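Local coordinates for uncharacterized ABC transporter solute-binding protein yclQ (Bacillus subtilis subsp. subtilis str. 168, PDB 3GFV), which binds iron-free and ferric petrobactin, and its precursor 3,4-dihydroxybenzoic acid, as the solute-binding component of the YclNOPQ ABC importer, at residues K32-V37 and G140-K145; T226-L231 and K256-V261. All coordinates share one frame; numbering follows the deposited sequence.

Contact 1. Residues K32-V37 and G140-K145; sequences KNPKKV and GKIFDK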
# COMPACT_ATOMS: atom_id res chain seq x y z
N LYS A 32 -22.94 -5.84 -11.38
CA LYS A 32 -23.11 -4.66 -10.57
C LYS A 32 -23.56 -5.10 -9.19
O LYS A 32 -24.34 -6.06 -9.07
CB LYS A 32 -24.16 -3.75 -11.21
CG LYS A 32 -24.62 -2.61 -10.34
CD LYS A 32 -23.97 -1.30 -10.77
CE LYS A 32 -24.99 -0.17 -10.66
NZ LYS A 32 -24.73 0.87 -11.69
N ASN A 33 -23.07 -4.44 -8.14
CA ASN A 33 -23.49 -4.75 -6.78
C ASN A 33 -23.33 -6.24 -6.47
O ASN A 33 -24.30 -6.91 -6.08
CB ASN A 33 -24.94 -4.32 -6.53
CG ASN A 33 -25.13 -2.82 -6.66
OD1 ASN A 33 -25.99 -2.35 -7.41
ND2 ASN A 33 -24.32 -2.06 -5.92
N PRO A 34 -22.11 -6.76 -6.67
CA PRO A 34 -21.87 -8.16 -6.30
C PRO A 34 -22.00 -8.33 -4.79
O PRO A 34 -21.85 -7.35 -4.03
CB PRO A 34 -20.43 -8.42 -6.77
CG PRO A 34 -19.77 -7.08 -6.74
CD PRO A 34 -20.86 -6.05 -7.01
N LYS A 35 -22.29 -9.55 -4.36
CA LYS A 35 -22.61 -9.85 -2.96
C LYS A 35 -21.62 -10.79 -2.29
O LYS A 35 -21.66 -10.95 -1.07
CB LYS A 35 -24.00 -10.50 -2.89
CG LYS A 35 -25.09 -9.70 -3.57
CD LYS A 35 -25.24 -8.34 -2.91
CE LYS A 35 -26.44 -7.59 -3.47
NZ LYS A 35 -26.32 -6.15 -3.15
N LYS A 36 -20.76 -11.43 -3.07
CA LYS A 36 -19.80 -12.39 -2.52
C LYS A 36 -18.42 -12.15 -3.12
O LYS A 36 -17.97 -12.87 -4.03
CB LYS A 36 -20.26 -13.83 -2.79
CG LYS A 36 -21.62 -14.15 -2.20
CD LYS A 36 -21.79 -15.64 -1.87
CE LYS A 36 -21.86 -16.50 -3.12
NZ LYS A 36 -22.88 -16.02 -4.09
N VAL A 37 -17.74 -11.14 -2.60
CA VAL A 37 -16.48 -10.72 -3.18
C VAL A 37 -15.30 -11.27 -2.38
O VAL A 37 -15.26 -11.15 -1.15
CB VAL A 37 -16.43 -9.17 -3.26
CG1 VAL A 37 -15.15 -8.71 -3.97
CG2 VAL A 37 -17.66 -8.64 -3.99
N GLY A 140 -16.08 2.31 -6.89
CA GLY A 140 -17.27 3.15 -6.87
C GLY A 140 -18.31 2.75 -7.90
O GLY A 140 -19.52 2.70 -7.61
N LYS A 141 -17.86 2.48 -9.12
CA LYS A 141 -18.78 2.13 -10.20
C LYS A 141 -19.44 0.78 -9.97
O LYS A 141 -20.66 0.63 -10.19
CB LYS A 141 -18.06 2.13 -11.55
CG LYS A 141 -17.79 3.52 -12.11
CD LYS A 141 -16.77 3.46 -13.25
CE LYS A 141 -16.49 4.83 -13.85
NZ LYS A 141 -16.06 5.85 -12.84
N ILE A 142 -18.66 -0.20 -9.52
CA ILE A 142 -19.20 -1.54 -9.29
C ILE A 142 -20.28 -1.56 -8.21
O ILE A 142 -21.30 -2.26 -8.35
CB ILE A 142 -18.08 -2.55 -8.91
CG1 ILE A 142 -17.17 -2.79 -10.13
CG2 ILE A 142 -18.69 -3.86 -8.42
CD1 ILE A 142 -15.79 -3.35 -9.79
N PHE A 143 -20.08 -0.79 -7.15
CA PHE A 143 -20.99 -0.80 -6.00
C PHE A 143 -21.91 0.41 -5.86
O PHE A 143 -22.51 0.63 -4.80
CB PHE A 143 -20.17 -0.98 -4.71
CG PHE A 143 -19.40 -2.26 -4.68
CD1 PHE A 143 -19.99 -3.43 -4.21
CD2 PHE A 143 -18.08 -2.31 -5.13
CE1 PHE A 143 -19.27 -4.62 -4.18
CE2 PHE A 143 -17.36 -3.50 -5.10
CZ PHE A 143 -17.97 -4.66 -4.63
N ASP A 144 -22.04 1.19 -6.93
CA ASP A 144 -22.90 2.36 -6.93
C ASP A 144 -22.55 3.33 -5.81
O ASP A 144 -23.43 3.79 -5.08
CB ASP A 144 -24.37 1.91 -6.78
CG ASP A 144 -25.27 2.49 -7.83
OD1 ASP A 144 -24.76 2.96 -8.87
OD2 ASP A 144 -26.51 2.47 -7.63
N LYS A 145 -21.25 3.64 -5.69
CA LYS A 145 -20.75 4.56 -4.67
C LYS A 145 -19.88 5.62 -5.33
O LYS A 145 -18.90 6.11 -4.74
CB LYS A 145 -19.90 3.79 -3.66
CG LYS A 145 -20.66 2.75 -2.85
CD LYS A 145 -21.44 3.41 -1.73
CE LYS A 145 -22.12 2.35 -0.86
NZ LYS A 145 -22.49 2.91 0.47
O HOH W 1 -21.83 2.43 -11.88
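Asn33 and Phe143 bring the two backbones together, their CA atoms 4.7 Å apart, where the connection between strands 27-31 and 37-39 passes the C-terminal end of helix 128-142. In this periplasmic binding protein fold the connection leads into the parallel sheet of the N-terminal lobe, in which 37-39 is the central strand. One backbone hydrogen bond joins the segments: Asn33 N donates to Ile142 O at 2.8 Å, almost straight at 171°, and so satisfies a carbonyl in the last turn of the helix. Next in the chain, Pro34 fits against the apolar groups at the helix end. Its CD presses on Ile142 CG2 at 3.4 Å, tighter than usual for two carbons, and reaches Phe143 CE1 at 3.5 Å, with the proline crossing both side chains at about a right angle. Ile142 CG2 also covers one face of the Phe143 ring, offset toward its rim, while Val37 CG2 meets the ring edge at CZ, 4.0 Å away. Leu53 and Ile56 add further packing around this ring, and Leu98 of the neighbouring strand touches both Pro34 and Val37. Toward the surface, with CG anti to its backbone N (chi1 169°), Lys32 runs CD past the carbonyls of Lys141 and Ile142, and further bends carry NZ to Asp144. Its ammonium ends in a long salt bridge, NZ to Asp144 OD1 at 3.5 Å, with Glu15 a weak second ionic partner. A water donates to Lys141 O at 2.7 Å and weakly accepts from Lys32 NZ.

Contact 2. Residues T226-L231 and K256-V261; sequences TNPDYL and KNVNAV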
# COMPACT_ATOMS: atom_id res chain seq x y z
N THR A 226 24.73 9.35 2.23
CA THR A 226 23.56 10.06 1.75
C THR A 226 23.15 11.18 2.69
O THR A 226 22.68 12.22 2.24
CB THR A 226 22.41 9.07 1.57
OG1 THR A 226 22.81 8.09 0.61
CG2 THR A 226 21.13 9.79 1.10
N ASN A 227 23.39 10.98 3.99
CA ASN A 227 23.04 11.98 5.02
C ASN A 227 21.63 12.61 4.88
O ASN A 227 21.46 13.83 4.80
CB ASN A 227 24.11 13.09 5.08
CG ASN A 227 23.93 14.00 6.30
OD1 ASN A 227 23.42 13.56 7.32
ND2 ASN A 227 24.36 15.28 6.18
N PRO A 228 20.59 11.77 4.89
CA PRO A 228 19.24 12.32 4.74
C PRO A 228 18.81 13.13 5.96
O PRO A 228 19.17 12.79 7.09
CB PRO A 228 18.36 11.06 4.65
CG PRO A 228 19.15 10.05 5.53
CD PRO A 228 20.60 10.32 5.14
N ASP A 229 18.04 14.19 5.75
CA ASP A 229 17.48 14.97 6.85
C ASP A 229 16.36 14.22 7.55
O ASP A 229 16.20 14.33 8.77
CB ASP A 229 16.93 16.29 6.30
CG ASP A 229 18.01 17.11 5.62
OD1 ASP A 229 19.09 17.24 6.23
OD2 ASP A 229 17.79 17.56 4.47
N TYR A 230 15.57 13.48 6.77
CA TYR A 230 14.49 12.63 7.28
C TYR A 230 14.69 11.20 6.81
O TYR A 230 15.05 10.96 5.66
CB TYR A 230 13.10 13.13 6.81
CG TYR A 230 12.75 14.42 7.48
CD1 TYR A 230 11.90 14.45 8.59
CD2 TYR A 230 13.32 15.62 7.05
CE1 TYR A 230 11.61 15.65 9.23
CE2 TYR A 230 13.04 16.82 7.69
CZ TYR A 230 12.18 16.82 8.77
OH TYR A 230 11.91 18.02 9.41
N LEU A 231 14.48 10.25 7.72
CA LEU A 231 14.68 8.84 7.38
C LEU A 231 13.38 8.08 7.64
O LEU A 231 12.93 7.97 8.78
CB LEU A 231 15.84 8.26 8.19
CG LEU A 231 16.16 6.77 7.92
CD1 LEU A 231 16.64 6.55 6.50
CD2 LEU A 231 17.24 6.29 8.92
N LYS A 256 25.22 7.57 13.77
CA LYS A 256 24.77 8.44 14.85
C LYS A 256 24.80 9.91 14.45
O LYS A 256 23.98 10.70 14.92
CB LYS A 256 25.62 8.25 16.11
CG LYS A 256 27.03 8.77 15.98
CD LYS A 256 27.84 8.42 17.23
CE LYS A 256 29.32 8.72 17.04
NZ LYS A 256 30.15 8.16 18.14
N ASN A 257 25.71 10.26 13.55
CA ASN A 257 25.78 11.64 13.09
C ASN A 257 24.97 12.01 11.86
O ASN A 257 25.01 13.16 11.42
CB ASN A 257 27.24 12.07 12.87
CG ASN A 257 28.03 12.02 14.14
OD1 ASN A 257 27.51 12.34 15.20
ND2 ASN A 257 29.30 11.59 14.05
N VAL A 258 24.21 11.05 11.30
CA VAL A 258 23.33 11.35 10.18
C VAL A 258 22.27 12.37 10.64
O VAL A 258 21.72 12.23 11.73
CB VAL A 258 22.66 10.05 9.62
CG1 VAL A 258 21.51 10.38 8.66
CG2 VAL A 258 23.69 9.16 8.92
N ASN A 259 21.99 13.38 9.83
CA ASN A 259 21.00 14.39 10.19
C ASN A 259 19.72 13.79 10.78
O ASN A 259 19.33 14.12 11.91
CB ASN A 259 20.69 15.27 8.99
CG ASN A 259 21.81 16.25 8.68
OD1 ASN A 259 22.83 16.28 9.37
ND2 ASN A 259 21.63 17.04 7.64
N ALA A 260 19.08 12.88 10.04
CA ALA A 260 17.82 12.30 10.50
C ALA A 260 17.95 11.65 11.88
O ALA A 260 17.02 11.71 12.70
CB ALA A 260 17.30 11.28 9.48
N VAL A 261 19.09 11.02 12.13
CA VAL A 261 19.29 10.35 13.40
C VAL A 261 19.55 11.34 14.54
O VAL A 261 18.84 11.33 15.55
CB VAL A 261 20.40 9.29 13.32
CG1 VAL A 261 20.66 8.66 14.69
CG2 VAL A 261 20.03 8.23 12.33
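A chi1 of -169° sets CG of Asn227 opposite the backbone N and carries its amide across to Asn259 at the start of helix 259-262; in Asn259, CG lies beside its own backbone N (chi1 -74°), turning that amide back toward Asp229. Here, in the C-terminal lobe of the binding protein, the turn between helix 220-226 and strand 230-235 receives the first residues of the short helix. Asn227 OD1 accepts from Asn259 N at 2.9 Å in a nearly straight bond, so a side chain from the turn before strand 230-235 holds a backbone N-H of the first helical turn. The two amide planes stand 68° apart. Next along the chain, Pro228 O receives Ala260 N at 3.0 Å, lying in the carbonyl plane although the bond is clearly bent. Asn259 ND2 gives a third bond to Asp229 OD1 at 2.9 Å; carboxylate and amide lie side by side and nearly coplanar. Apolar contacts accompany these bonds: Pro228 CD rests on Val258 CG1 at 3.6 Å, and the Ala260 methyl sits against Leu231 CB at the same separation. Leu231 continues inward to Leu175 and Ile177 of strand 173-180. The other carboxylate oxygen, Asp229 OD2, accepts from Asn173 N of that strand, so the carboxylate is gripped from two parts of the lobe. With one oxygen bonded to a neutral amide and the other to a backbone N-H, Asp229 probably remains ionised and keeps the Asn259 amide in a fixed orientation.

From the N terminus, the chain passes through the hairpin of strands 16-21 and 27-31 and reaches contact 1, which closes a loop of 102 residues when helix 128-142 ends beside residues 32-37. That loop takes in the other four strands of the N-terminal parallel sheet, with strand 37-39 starting at its near end. Helix 146-170 leads to the mixed sheet of the other lobe, where contact 2 closes a much shorter loop of 24 residues, from the start of strand 230-235 to helix 259-262. The loops follow in series, neither enclosing nor crossing the other. Each contact joins elements of one lobe, and their centres lie about 46 Å apart, on opposite sides of the chain's centre.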